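Side-chain contacts in importin subunit beta-1 (Saccharomyces cerevisiae, PDB 5OWU), which carries proteins into the nucleus together with importin alpha, the subunit that recognises the classical nuclear localization signal in the cargo: residues 451-456 against 493-498; 571-576 against 606-611; 774-779 against 816-821; 820-825 against 853-858. All coordinates share one frame; numbering follows the deposited sequence.

Overall arrangement
The four contacts follow one another along an all-helical chain built of HEAT repeats. Contact 1 comes first and closes a loop of 36 residues, tying the start of helix 452-463 in HEAT 11 to the start of helix 496-507 in HEAT 12. Contact 2 then joins helix 563-586 of HEAT 13 to the turn after helix 595-607 in HEAT 14. Its centre lies about 34 Å from that of contact 1. Contact 3 links HEAT 18 to HEAT 19. Contact 4 begins where contact 3 ends, sharing Gln820 and Phe821, and stays within HEAT 19. Their centres are about 11 Å apart. None encloses or crosses another.

Contact 1. Residues 451-456 against 493-498; sequences HLPGVV and YNFYPA
Phe495 reaches across from just before helix 496-507 and lays its ring against the first turn of helix 452-463. Three residues of that turn receive it: Leu452, Pro453 and Val456. Val456 gives the face contact. Val456 CG2 stands over one face of the ring, offset toward the rim, 4.0 Å from the centroid of the Phe495 ring. This is a CH-pi contact, 21° off the ring normal. Val456 CG1 also lies 3.9 Å from Phe495 CD1. With chi1 at 168°, CG1 is anti to the backbone nitrogen and CG2 anti to the carbonyl carbon, and both methyls meet the ring. Further along the ring, Leu452 CD2 comes obliquely to Phe495 CE2 at 3.5 Å. The far end of the ring meets Pro453, where Pro453 CG lies 4.0 Å from Phe495 CZ. The backbones stay apart, with Val456 CA 7.6 Å from Phe495 CA. The ring reaches from just ahead of HEAT 12 to the first turn of HEAT 11. Replacing Phe495 with an alanine would probably open a gap between the two helix starts and leave Leu452, Pro453 and Val456 without their shared partner. Behind this surface, Val455 packs on Leu480 of helix 467-484. Every side-chain contact between the two segments is apolar, so this join between neighbouring repeats rests on shape and dispersion rather than on directed polar bonds.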
loop_
_atom_site.group_PDB
_atom_site.type_symbol
_atom_site.label_atom_id
_atom_site.label_comp_id
_atom_site.label_asym_id
_atom_site.label_seq_id
_atom_site.Cartn_x
_atom_site.Cartn_y
_atom_site.Cartn_z
ATOM N N HIS A 451 -1.321 -34.177 -18.141
ATOM C CA HIS A 451 -2.102 -32.954 -18.258
ATOM C C HIS A 451 -1.318 -31.705 -18.632
ATOM O O HIS A 451 -1.922 -30.769 -19.164
ATOM C CB HIS A 451 -2.848 -32.683 -16.945
ATOM C CG HIS A 451 -3.973 -33.636 -16.696
ATOM N ND1 HIS A 451 -4.161 -34.263 -15.484
ATOM C CD2 HIS A 451 -4.967 -34.073 -17.507
ATOM C CE1 HIS A 451 -5.224 -35.043 -15.557
ATOM N NE2 HIS A 451 -5.731 -34.947 -16.774
ATOM N N LEU A 452 -0.015 -31.649 -18.382
ATOM C CA LEU A 452 0.721 -30.440 -18.732
ATOM C C LEU A 452 0.631 -30.120 -20.223
ATOM O O LEU A 452 0.443 -28.938 -20.562
ATOM C CB LEU A 452 2.176 -30.567 -18.269
ATOM C CG LEU A 452 3.035 -29.307 -18.416
ATOM C CD1 LEU A 452 2.446 -28.132 -17.643
ATOM C CD2 LEU A 452 4.476 -29.560 -17.967
ATOM N N PRO A 453 0.722 -31.083 -21.147
ATOM C CA PRO A 453 0.543 -30.719 -22.560
ATOM C C PRO A 453 -0.818 -30.112 -22.839
ATOM O O PRO A 453 -0.916 -29.163 -23.625
ATOM C CB PRO A 453 0.752 -32.049 -23.300
ATOM C CG PRO A 453 1.530 -32.908 -22.347
ATOM C CD PRO A 453 1.065 -32.505 -20.980
ATOM N N GLY A 454 -1.876 -30.636 -22.212
ATOM C CA GLY A 454 -3.202 -30.061 -22.394
ATOM C C GLY A 454 -3.343 -28.684 -21.766
ATOM O O GLY A 454 -4.050 -27.818 -22.293
ATOM N N VAL A 455 -2.686 -28.463 -20.624
ATOM C CA VAL A 455 -2.678 -27.135 -20.016
ATOM C C VAL A 455 -1.998 -26.132 -20.951
ATOM O O VAL A 455 -2.536 -25.058 -21.250
ATOM C CB VAL A 455 -1.996 -27.191 -18.634
ATOM C CG1 VAL A 455 -1.689 -25.794 -18.097
ATOM C CG2 VAL A 455 -2.862 -27.941 -17.640
ATOM N N VAL A 456 -0.804 -26.476 -21.431
ATOM C CA VAL A 456 -0.084 -25.580 -22.334
ATOM C C VAL A 456 -0.917 -25.310 -23.576
ATOM O O VAL A 456 -1.052 -24.162 -24.012
ATOM C CB VAL A 456 1.296 -26.167 -22.686
ATOM C CG1 VAL A 456 1.947 -25.404 -23.855
ATOM C CG2 VAL A 456 2.203 -26.149 -21.457
ATOM N N TYR A 493 10.387 -26.515 -19.601
ATOM C CA TYR A 493 11.307 -26.126 -20.665
ATOM C C TYR A 493 11.023 -26.882 -21.955
ATOM O O TYR A 493 11.243 -26.337 -23.044
ATOM C CB TYR A 493 12.758 -26.314 -20.208
ATOM C CG TYR A 493 13.124 -25.330 -19.114
ATOM C CD1 TYR A 493 13.073 -23.962 -19.343
ATOM C CD2 TYR A 493 13.481 -25.764 -17.843
ATOM C CE1 TYR A 493 13.382 -23.047 -18.339
ATOM C CE2 TYR A 493 13.789 -24.862 -16.836
ATOM C CZ TYR A 493 13.741 -23.503 -17.093
ATOM O OH TYR A 493 14.048 -22.603 -16.096
ATOM N N ASN A 494 10.469 -28.098 -21.864
ATOM C CA ASN A 494 10.070 -28.792 -23.085
ATOM C C ASN A 494 9.047 -27.998 -23.886
ATOM O O ASN A 494 8.919 -28.214 -25.096
ATOM C CB ASN A 494 9.502 -30.173 -22.753
ATOM C CG ASN A 494 10.537 -31.105 -22.156
ATOM O OD1 ASN A 494 11.697 -31.114 -22.572
ATOM N ND2 ASN A 494 10.122 -31.898 -21.178
ATOM N N PHE A 495 8.330 -27.076 -23.244
ATOM C CA PHE A 495 7.308 -26.277 -23.900
ATOM C C PHE A 495 7.757 -24.850 -24.170
ATOM O O PHE A 495 6.960 -24.055 -24.677
ATOM C CB PHE A 495 6.029 -26.262 -23.053
ATOM C CG PHE A 495 5.470 -27.632 -22.789
ATOM C CD1 PHE A 495 4.616 -28.239 -23.701
ATOM C CD2 PHE A 495 5.812 -28.315 -21.636
ATOM C CE1 PHE A 495 4.107 -29.506 -23.457
ATOM C CE2 PHE A 495 5.307 -29.577 -21.387
ATOM C CZ PHE A 495 4.458 -30.174 -22.303
ATOM N N TYR A 496 9.009 -24.510 -23.853
ATOM C CA TYR A 496 9.458 -23.128 -24.029
ATOM C C TYR A 496 9.264 -22.628 -25.455
ATOM O O TYR A 496 8.673 -21.549 -25.633
ATOM C CB TYR A 496 10.922 -23.001 -23.591
ATOM C CG TYR A 496 11.139 -22.034 -22.445
ATOM C CD1 TYR A 496 10.593 -22.279 -21.194
ATOM C CD2 TYR A 496 11.896 -20.886 -22.612
ATOM C CE1 TYR A 496 10.794 -21.412 -20.144
ATOM C CE2 TYR A 496 12.104 -20.003 -21.562
ATOM C CZ TYR A 496 11.549 -20.271 -20.334
ATOM O OH TYR A 496 11.751 -19.397 -19.287
ATOM N N PRO A 497 9.704 -23.340 -26.502
ATOM C CA PRO A 497 9.502 -22.834 -27.870
ATOM C C PRO A 497 8.045 -22.501 -28.154
ATOM O O PRO A 497 7.711 -21.354 -28.485
ATOM C CB PRO A 497 10.013 -23.984 -28.751
ATOM C CG PRO A 497 11.001 -24.706 -27.881
ATOM C CD PRO A 497 10.449 -24.611 -26.482
ATOM N N ALA A 498 7.161 -23.481 -27.964
ATOM C CA ALA A 498 5.742 -23.257 -28.221
ATOM C C ALA A 498 5.223 -22.062 -27.428
ATOM O O ALA A 498 4.660 -21.117 -27.995
ATOM C CB ALA A 498 4.949 -24.520 -27.885
#

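Contact 2. Residues 571-576 against 606-611; sequences ELQSNI and LEKKDS
A type II beta turn, Lys608 to Ser611, follows helix 595-607 in HEAT 14, and from its first residue a lysine reaches toward helix 563-586 of HEAT 13. The contact is narrow. Gln573 and Lys608 approach from opposite directions, and their polar ends meet with Gln573 OE1 3.0 Å from Lys608 NZ. The helix brings its side chain out nearly straight: Gln573 is extended beyond CG (chi2 -175°), which carries the amide well clear of the backbone. Lys608 is instead bent at chi3 (46°), and this kink brings NZ round to the amide oxygen. The backbones are far apart, with Gln573 CA 12.7 Å from Lys608 CA, so two long side chains bridge the distance. Gln573 NE2 donates to Thr553 OG1, which probably sets which way the amide is turned, with OE1 on the Lys608 side. Lys608 NZ also has a long, weak ion pair with Glu558 OE2. Within helix 563-586, Asn575 ND2 donates to Glu571 OE2 at 3.1 Å. Ile614 lies beside both Gln573 and Lys608, just before helix 615-629. On the same helix as Gln573, Leu572 and Ile576 pack on helices 516-530 and 536-553, while Leu606 packs on helix 615-629.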
loop_
_atom_site.group_PDB
_atom_site.type_symbol
_atom_site.label_atom_id
_atom_site.label_comp_id
_atom_site.label_asym_id
_atom_site.label_seq_id
_atom_site.Cartn_x
_atom_site.Cartn_y
_atom_site.Cartn_z
ATOM N N GLU A 571 2.760 3.084 -24.596
ATOM C CA GLU A 571 2.726 1.899 -23.735
ATOM C C GLU A 571 3.357 0.697 -24.426
ATOM O O GLU A 571 4.081 -0.079 -23.792
ATOM C CB GLU A 571 1.284 1.589 -23.325
ATOM C CG GLU A 571 1.066 0.228 -22.631
ATOM C CD GLU A 571 1.671 0.163 -21.237
ATOM O OE1 GLU A 571 2.196 1.194 -20.764
ATOM O OE2 GLU A 571 1.622 -0.924 -20.613
ATOM N N LEU A 572 3.105 0.528 -25.729
ATOM C CA LEU A 572 3.718 -0.576 -26.466
ATOM C C LEU A 572 5.237 -0.447 -26.494
ATOM O O LEU A 572 5.959 -1.436 -26.303
ATOM C CB LEU A 572 3.162 -0.633 -27.888
ATOM C CG LEU A 572 3.877 -1.584 -28.849
ATOM C CD1 LEU A 572 3.862 -3.029 -28.312
ATOM C CD2 LEU A 572 3.238 -1.517 -30.219
ATOM N N GLN A 573 5.748 0.760 -26.741
ATOM C CA GLN A 573 7.196 0.937 -26.753
ATOM C C GLN A 573 7.788 0.689 -25.371
ATOM O O GLN A 573 8.889 0.143 -25.250
ATOM C CB GLN A 573 7.554 2.337 -27.249
ATOM C CG GLN A 573 7.187 2.558 -28.702
ATOM C CD GLN A 573 7.644 3.903 -29.208
ATOM O OE1 GLN A 573 7.351 4.933 -28.608
ATOM N NE2 GLN A 573 8.369 3.900 -30.317
ATOM N N SER A 574 7.071 1.087 -24.319
ATOM C CA SER A 574 7.495 0.774 -22.957
ATOM C C SER A 574 7.569 -0.738 -22.733
ATOM O O SER A 574 8.570 -1.250 -22.217
ATOM C CB SER A 574 6.536 1.443 -21.968
ATOM O OG SER A 574 6.780 1.039 -20.632
ATOM N N ASN A 575 6.520 -1.473 -23.124
ATOM C CA ASN A 575 6.542 -2.933 -23.008
ATOM C C ASN A 575 7.756 -3.518 -23.711
ATOM O O ASN A 575 8.478 -4.369 -23.156
ATOM C CB ASN A 575 5.263 -3.543 -23.602
ATOM C CG ASN A 575 3.986 -3.031 -22.948
ATOM O OD1 ASN A 575 2.915 -3.082 -23.556
ATOM N ND2 ASN A 575 4.088 -2.534 -21.719
ATOM N N ILE A 576 7.995 -3.063 -24.946
ATOM C CA ILE A 576 9.124 -3.557 -25.727
ATOM C C ILE A 576 10.432 -3.267 -25.007
ATOM O O ILE A 576 11.305 -4.131 -24.895
ATOM C CB ILE A 576 9.113 -2.930 -27.133
ATOM C CG1 ILE A 576 7.900 -3.427 -27.929
ATOM C CG2 ILE A 576 10.404 -3.255 -27.889
ATOM C CD1 ILE A 576 7.622 -2.613 -29.175
ATOM N N LEU A 606 15.217 9.132 -27.676
ATOM C CA LEU A 606 15.418 10.248 -26.759
ATOM C C LEU A 606 15.227 11.589 -27.452
ATOM O O LEU A 606 14.860 12.572 -26.798
ATOM C CB LEU A 606 16.812 10.176 -26.130
ATOM C CG LEU A 606 17.077 9.080 -25.092
ATOM C CD1 LEU A 606 18.511 9.158 -24.600
ATOM C CD2 LEU A 606 16.114 9.165 -23.912
ATOM N N GLU A 607 15.469 11.659 -28.762
ATOM C CA GLU A 607 15.306 12.921 -29.473
ATOM C C GLU A 607 13.898 13.114 -30.015
ATOM O O GLU A 607 13.588 14.198 -30.522
ATOM C CB GLU A 607 16.317 13.023 -30.622
ATOM C CG GLU A 607 17.706 13.442 -30.175
ATOM C CD GLU A 607 17.722 14.800 -29.480
ATOM O OE1 GLU A 607 16.695 15.510 -29.519
ATOM O OE2 GLU A 607 18.760 15.149 -28.877
ATOM N N LYS A 608 13.050 12.096 -29.915
ATOM C CA LYS A 608 11.658 12.227 -30.308
ATOM C C LYS A 608 10.980 13.358 -29.548
ATOM O O LYS A 608 11.316 13.655 -28.400
ATOM C CB LYS A 608 10.909 10.927 -30.024
ATOM C CG LYS A 608 10.694 10.053 -31.234
ATOM C CD LYS A 608 9.998 8.754 -30.870
ATOM C CE LYS A 608 8.794 8.942 -29.936
ATOM N NZ LYS A 608 8.109 7.655 -29.652
ATOM N N LYS A 609 9.994 13.976 -30.191
ATOM C CA LYS A 609 9.075 14.831 -29.458
ATOM C C LYS A 609 8.249 13.981 -28.497
ATOM O O LYS A 609 7.911 12.829 -28.786
ATOM C CB LYS A 609 8.154 15.594 -30.410
ATOM C CG LYS A 609 7.153 16.482 -29.674
ATOM C CD LYS A 609 6.327 17.358 -30.600
ATOM C CE LYS A 609 5.344 18.200 -29.787
ATOM N NZ LYS A 609 6.043 19.109 -28.834
ATOM N N ASP A 610 7.922 14.560 -27.342
ATOM C CA ASP A 610 7.238 13.826 -26.276
ATOM C C ASP A 610 8.062 12.628 -25.809
ATOM O O ASP A 610 7.514 11.593 -25.422
ATOM C CB ASP A 610 5.837 13.375 -26.715
ATOM C CG ASP A 610 4.811 14.491 -26.641
ATOM O OD1 ASP A 610 4.949 15.373 -25.767
ATOM O OD2 ASP A 610 3.862 14.483 -27.455
ATOM N N SER A 611 9.393 12.756 -25.843
ATOM C CA SER A 611 10.253 11.704 -25.316
ATOM C C SER A 611 10.069 11.520 -23.819
ATOM O O SER A 611 10.402 10.453 -23.290
ATOM C CB SER A 611 11.718 12.014 -25.629
ATOM O OG SER A 611 12.038 13.360 -25.314
#

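Contact 3. Residues 774-779 against 816-821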
loop_
_atom_site.group_PDB
_atom_site.type_symbol
_atom_site.label_atom_id
_atom_site.label_comp_id
_atom_site.label_asym_id
_atom_site.label_seq_id
_atom_site.Cartn_x
_atom_site.Cartn_y
_atom_site.Cartn_z
ATOM N N PRO A 774 35.680 6.605 13.159
ATOM C CA PRO A 774 34.789 7.518 13.892
ATOM C C PRO A 774 33.311 7.368 13.564
ATOM O O PRO A 774 32.496 8.110 14.127
ATOM C CB PRO A 774 35.306 8.909 13.483
ATOM C CG PRO A 774 35.973 8.694 12.171
ATOM C CD PRO A 774 36.588 7.336 12.251
ATOM N N TYR A 775 32.932 6.442 12.683
ATOM C CA TYR A 775 31.541 6.253 12.297
ATOM C C TYR A 775 30.973 4.918 12.755
ATOM O O TYR A 775 29.794 4.640 12.498
ATOM C CB TYR A 775 31.407 6.373 10.774
ATOM C CG TYR A 775 32.015 7.642 10.242
ATOM C CD1 TYR A 775 31.415 8.866 10.485
ATOM C CD2 TYR A 775 33.196 7.620 9.513
ATOM C CE1 TYR A 775 31.961 10.028 10.013
ATOM C CE2 TYR A 775 33.758 8.787 9.039
ATOM C CZ TYR A 775 33.136 9.987 9.291
ATOM O OH TYR A 775 33.684 11.156 8.826
ATOM N N VAL A 776 31.774 4.089 13.427
ATOM C CA VAL A 776 31.326 2.746 13.792
ATOM C C VAL A 776 30.087 2.817 14.676
ATOM O O VAL A 776 29.095 2.115 14.439
ATOM C CB VAL A 776 32.467 1.969 14.471
ATOM C CG1 VAL A 776 31.972 0.650 15.042
ATOM C CG2 VAL A 776 33.580 1.709 13.476
ATOM N N GLY A 777 30.123 3.659 15.712
ATOM C CA GLY A 777 28.966 3.778 16.586
ATOM C C GLY A 777 27.715 4.198 15.839
ATOM O O GLY A 777 26.626 3.684 16.095
ATOM N N THR A 778 27.855 5.149 14.913
ATOM C CA THR A 778 26.731 5.559 14.072
ATOM C C THR A 778 26.153 4.371 13.306
ATOM O O THR A 778 24.927 4.167 13.254
ATOM C CB THR A 778 27.203 6.652 13.109
ATOM O OG1 THR A 778 27.409 7.870 13.831
ATOM C CG2 THR A 778 26.199 6.901 11.999
ATOM N N ILE A 779 27.031 3.575 12.692
ATOM C CA ILE A 779 26.561 2.426 11.927
ATOM C C ILE A 779 25.842 1.451 12.846
ATOM O O ILE A 779 24.797 0.892 12.492
ATOM C CB ILE A 779 27.741 1.766 11.193
ATOM C CG1 ILE A 779 28.313 2.750 10.158
ATOM C CG2 ILE A 779 27.306 0.465 10.508
ATOM C CD1 ILE A 779 29.622 2.330 9.575
ATOM N N GLY A 816 40.787 -4.212 19.014
ATOM C CA GLY A 816 39.903 -4.092 20.156
ATOM C C GLY A 816 39.344 -2.703 20.370
ATOM O O GLY A 816 38.675 -2.472 21.381
ATOM N N SER A 817 39.588 -1.774 19.440
ATOM C CA SER A 817 39.144 -0.391 19.594
ATOM C C SER A 817 37.627 -0.237 19.509
ATOM O O SER A 817 37.104 0.814 19.898
ATOM C CB SER A 817 39.800 0.498 18.529
ATOM O OG SER A 817 39.743 -0.092 17.242
ATOM N N ILE A 818 36.914 -1.232 18.982
ATOM C CA ILE A 818 35.463 -1.161 18.886
ATOM C C ILE A 818 34.789 -2.323 19.621
ATOM O O ILE A 818 33.600 -2.577 19.430
ATOM C CB ILE A 818 35.015 -1.094 17.413
ATOM C CG1 ILE A 818 35.375 -2.383 16.663
ATOM C CG2 ILE A 818 35.653 0.110 16.731
ATOM C CD1 ILE A 818 34.727 -2.486 15.289
ATOM N N LYS A 819 35.528 -3.024 20.480
ATOM C CA LYS A 819 34.957 -4.186 21.155
ATOM C C LYS A 819 33.804 -3.809 22.078
ATOM O O LYS A 819 32.961 -4.656 22.371
ATOM C CB LYS A 819 36.041 -4.924 21.941
ATOM C CG LYS A 819 36.606 -4.155 23.124
ATOM C CD LYS A 819 37.684 -4.968 23.825
ATOM C CE LYS A 819 38.281 -4.225 25.004
ATOM N NZ LYS A 819 39.337 -5.026 25.680
ATOM N N GLN A 820 33.735 -2.551 22.519
ATOM C CA GLN A 820 32.654 -2.100 23.389
ATOM C C GLN A 820 31.271 -2.280 22.760
ATOM O O GLN A 820 30.266 -2.267 23.481
ATOM C CB GLN A 820 32.846 -0.627 23.758
ATOM C CG GLN A 820 32.886 0.329 22.569
ATOM C CD GLN A 820 34.280 0.529 21.998
ATOM O OE1 GLN A 820 35.200 -0.233 22.290
ATOM N NE2 GLN A 820 34.437 1.556 21.170
ATOM N N PHE A 821 31.183 -2.405 21.434
ATOM C CA PHE A 821 29.891 -2.619 20.787
ATOM C C PHE A 821 29.473 -4.084 20.764
ATOM O O PHE A 821 28.285 -4.372 20.578
ATOM C CB PHE A 821 29.919 -2.102 19.350
ATOM C CG PHE A 821 30.242 -0.646 19.245
ATOM C CD1 PHE A 821 29.274 0.309 19.497
ATOM C CD2 PHE A 821 31.521 -0.235 18.907
ATOM C CE1 PHE A 821 29.578 1.660 19.415
ATOM C CE2 PHE A 821 31.833 1.114 18.820
ATOM C CZ PHE A 821 30.862 2.059 19.075
#
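Val776, in the first turn of helix 776-788, meets two apolar side chains from the loop that leads into helix 825-836. It crosses Ile818 at about a right angle, methyl against methyl, with Val776 CG1 4.1 Å from Ile818 CG2. Phe821, its CG anti to the carbonyl carbon (chi1 -59°), sends its ring to the helix at a slant, and Val776 CG1 lies 3.8 Å from Phe821 CE2. The far end of the ring comes to the helix backbone, where Phe821 CZ is 3.6 Å from Gly777 CA. A side chain at Gly777 would fall close to the ring, and glycine lets Phe821 approach this near. Gln820 CG lies over one face of the Phe821 ring, toward the rim, and Ile818 CB sits at its edge, in plane. The ring also meets Phe780, their planes about 15° apart. Gln820 NE2 in turn donates to Ser817 O at 3.0 Å. A serine in place of Phe821 is likely to open a gap beside Gly777 and take an apolar partner from Val776 CG1. The contact joins HEAT 18 to HEAT 19. Val776 and Ile818 both pack on Ile809 of helix 796-812, while Tyr775 and Ile779 also rest on helix 718-732.

Contact 4. Residues 820-825 against 853-858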
loop_
_atom_site.group_PDB
_atom_site.type_symbol
_atom_site.label_atom_id
_atom_site.label_comp_id
_atom_site.label_asym_id
_atom_site.label_seq_id
_atom_site.Cartn_x
_atom_site.Cartn_y
_atom_site.Cartn_z
ATOM N N GLN A 820 33.735 -2.551 22.519
ATOM C CA GLN A 820 32.654 -2.100 23.389
ATOM C C GLN A 820 31.271 -2.280 22.760
ATOM O O GLN A 820 30.266 -2.267 23.481
ATOM C CB GLN A 820 32.846 -0.627 23.758
ATOM C CG GLN A 820 32.886 0.329 22.569
ATOM C CD GLN A 820 34.280 0.529 21.998
ATOM O OE1 GLN A 820 35.200 -0.233 22.290
ATOM N NE2 GLN A 820 34.437 1.556 21.170
ATOM N N PHE A 821 31.183 -2.405 21.434
ATOM C CA PHE A 821 29.891 -2.619 20.787
ATOM C C PHE A 821 29.473 -4.084 20.764
ATOM O O PHE A 821 28.285 -4.372 20.578
ATOM C CB PHE A 821 29.919 -2.102 19.350
ATOM C CG PHE A 821 30.242 -0.646 19.245
ATOM C CD1 PHE A 821 29.274 0.309 19.497
ATOM C CD2 PHE A 821 31.521 -0.235 18.907
ATOM C CE1 PHE A 821 29.578 1.660 19.415
ATOM C CE2 PHE A 821 31.833 1.114 18.820
ATOM C CZ PHE A 821 30.862 2.059 19.075
ATOM N N TYR A 822 30.408 -5.016 20.954
ATOM C CA TYR A 822 30.140 -6.428 20.706
ATOM C C TYR A 822 29.746 -7.203 21.958
ATOM O O TYR A 822 29.628 -8.431 21.890
ATOM C CB TYR A 822 31.360 -7.068 20.041
ATOM C CG TYR A 822 31.508 -6.590 18.618
ATOM C CD1 TYR A 822 32.153 -5.396 18.331
ATOM C CD2 TYR A 822 30.951 -7.304 17.564
ATOM C CE1 TYR A 822 32.265 -4.939 17.032
ATOM C CE2 TYR A 822 31.059 -6.854 16.262
ATOM C CZ TYR A 822 31.712 -5.671 16.003
ATOM O OH TYR A 822 31.825 -5.228 14.706
ATOM N N GLY A 823 29.530 -6.529 23.084
ATOM C CA GLY A 823 28.989 -7.152 24.275
ATOM C C GLY A 823 27.538 -6.826 24.545
ATOM O O GLY A 823 27.028 -7.175 25.617
ATOM N N GLN A 824 26.848 -6.184 23.611
ATOM C CA GLN A 824 25.484 -5.737 23.847
ATOM C C GLN A 824 24.506 -6.890 23.655
ATOM O O GLN A 824 24.597 -7.641 22.678
ATOM C CB GLN A 824 25.137 -4.589 22.905
ATOM C CG GLN A 824 26.136 -3.456 22.937
ATOM C CD GLN A 824 25.675 -2.277 22.117
ATOM O OE1 GLN A 824 24.696 -1.612 22.464
ATOM N NE2 GLN A 824 26.361 -2.022 21.012
ATOM N N ASP A 825 23.564 -7.019 24.591
ATOM C CA ASP A 825 22.553 -8.063 24.481
ATOM C C ASP A 825 21.840 -8.000 23.141
ATOM O O ASP A 825 21.555 -9.037 22.535
ATOM C CB ASP A 825 21.534 -7.947 25.616
ATOM C CG ASP A 825 22.046 -8.504 26.935
ATOM O OD1 ASP A 825 23.002 -9.306 26.926
ATOM O OD2 ASP A 825 21.477 -8.146 27.983
ATOM N N GLU A 853 31.116 -15.559 14.978
ATOM C CA GLU A 853 32.549 -15.771 15.156
ATOM C C GLU A 853 33.253 -14.456 15.471
ATOM O O GLU A 853 33.978 -14.345 16.470
ATOM C CB GLU A 853 33.144 -16.405 13.899
ATOM C CG GLU A 853 32.546 -17.755 13.535
ATOM C CD GLU A 853 32.948 -18.209 12.145
ATOM O OE1 GLU A 853 33.947 -17.685 11.610
ATOM O OE2 GLU A 853 32.256 -19.086 11.585
ATOM N N GLN A 854 33.032 -13.436 14.637
ATOM C CA GLN A 854 33.761 -12.184 14.827
ATOM C C GLN A 854 33.355 -11.488 16.121
ATOM O O GLN A 854 34.201 -10.908 16.808
ATOM C CB GLN A 854 33.547 -11.269 13.624
ATOM C CG GLN A 854 34.209 -11.777 12.361
ATOM C CD GLN A 854 35.705 -11.971 12.540
ATOM O OE1 GLN A 854 36.390 -11.118 13.105
ATOM N NE2 GLN A 854 36.211 -13.109 12.084
ATOM N N GLN A 855 32.071 -11.536 16.473
ATOM C CA GLN A 855 31.610 -10.916 17.711
ATOM C C GLN A 855 32.264 -11.566 18.928
ATOM O O GLN A 855 32.779 -10.875 19.818
ATOM C CB GLN A 855 30.085 -11.015 17.794
ATOM C CG GLN A 855 29.485 -10.514 19.102
ATOM C CD GLN A 855 29.139 -11.638 20.067
ATOM O OE1 GLN A 855 28.716 -12.719 19.658
ATOM N NE2 GLN A 855 29.317 -11.383 21.355
ATOM N N LYS A 856 32.247 -12.901 18.985
ATOM C CA LYS A 856 32.894 -13.600 20.092
ATOM C C LYS A 856 34.379 -13.269 20.158
ATOM O O LYS A 856 34.931 -13.055 21.248
ATOM C CB LYS A 856 32.692 -15.109 19.958
ATOM C CG LYS A 856 31.265 -15.560 20.178
ATOM C CD LYS A 856 31.132 -17.064 20.003
ATOM C CE LYS A 856 30.117 -17.647 20.973
ATOM N NZ LYS A 856 30.582 -17.548 22.387
ATOM N N ARG A 857 35.049 -13.222 19.002
ATOM C CA ARG A 857 36.452 -12.821 19.001
ATOM C C ARG A 857 36.615 -11.406 19.544
ATOM O O ARG A 857 37.592 -11.110 20.241
ATOM C CB ARG A 857 37.038 -12.931 17.594
ATOM C CG ARG A 857 38.413 -12.296 17.470
ATOM C CD ARG A 857 39.173 -12.794 16.251
ATOM N NE ARG A 857 40.002 -13.958 16.556
ATOM C CZ ARG A 857 41.112 -13.916 17.287
ATOM N NH1 ARG A 857 41.530 -12.770 17.809
ATOM N NH2 ARG A 857 41.806 -15.025 17.507
ATOM N N GLN A 858 35.663 -10.519 19.244
ATOM C CA GLN A 858 35.738 -9.155 19.761
ATOM C C GLN A 858 35.632 -9.144 21.278
ATOM O O GLN A 858 36.345 -8.392 21.953
ATOM C CB GLN A 858 34.641 -8.285 19.143
ATOM C CG GLN A 858 34.932 -7.806 17.733
ATOM C CD GLN A 858 36.065 -6.798 17.674
ATOM O OE1 GLN A 858 36.187 -5.929 18.538
ATOM N NE2 GLN A 858 36.900 -6.908 16.648
#
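Tyr822 packs against Gln855 and Gln858 of helix 842-860, within HEAT 19, the last repeat of the superhelix. Its side chain can be followed outward. Tyr822 CB lies 3.6 Å from Gln858 CB. At the root of the ring, Tyr822 CG is likewise 3.6 Å from that Gln858 CB. The two sides of the ring then part company. Tyr822 CD1 faces Gln858 CG, while Tyr822 CD2 comes to Gln855 CA at 3.7 Å. Farther out, Tyr822 CE1 still lies near Gln858 CG. Gln858 CG sits over the centre of one face, 3.8 Å from the centroid of the Tyr822 ring and 13° off its normal, a CH-pi contact. Gln858 NE2 goes on to donate to Phe813 O. Gln855 CG lies at the ring edge, in plane. At the tip, Tyr822 OH leaves the contact and pairs with Ile806 O of helix 796-812. Phe780 meets the same ring edge to face. The tyrosine is thus wedged between helix 842-860 and the neighbouring repeat, with its hydroxyl satisfied. Gln855 adds a polar link to the backbone. Its side chain slides past the tyrosine in the opposite direction, with amide and ring nearly coplanar. A bend at chi2 (-100°) swings its amide round to the carbonyl. Gln855 NE2 donates to Tyr822 O at 3.0 Å, nearly in line with the carbonyl bond (C=O...N angle 173°).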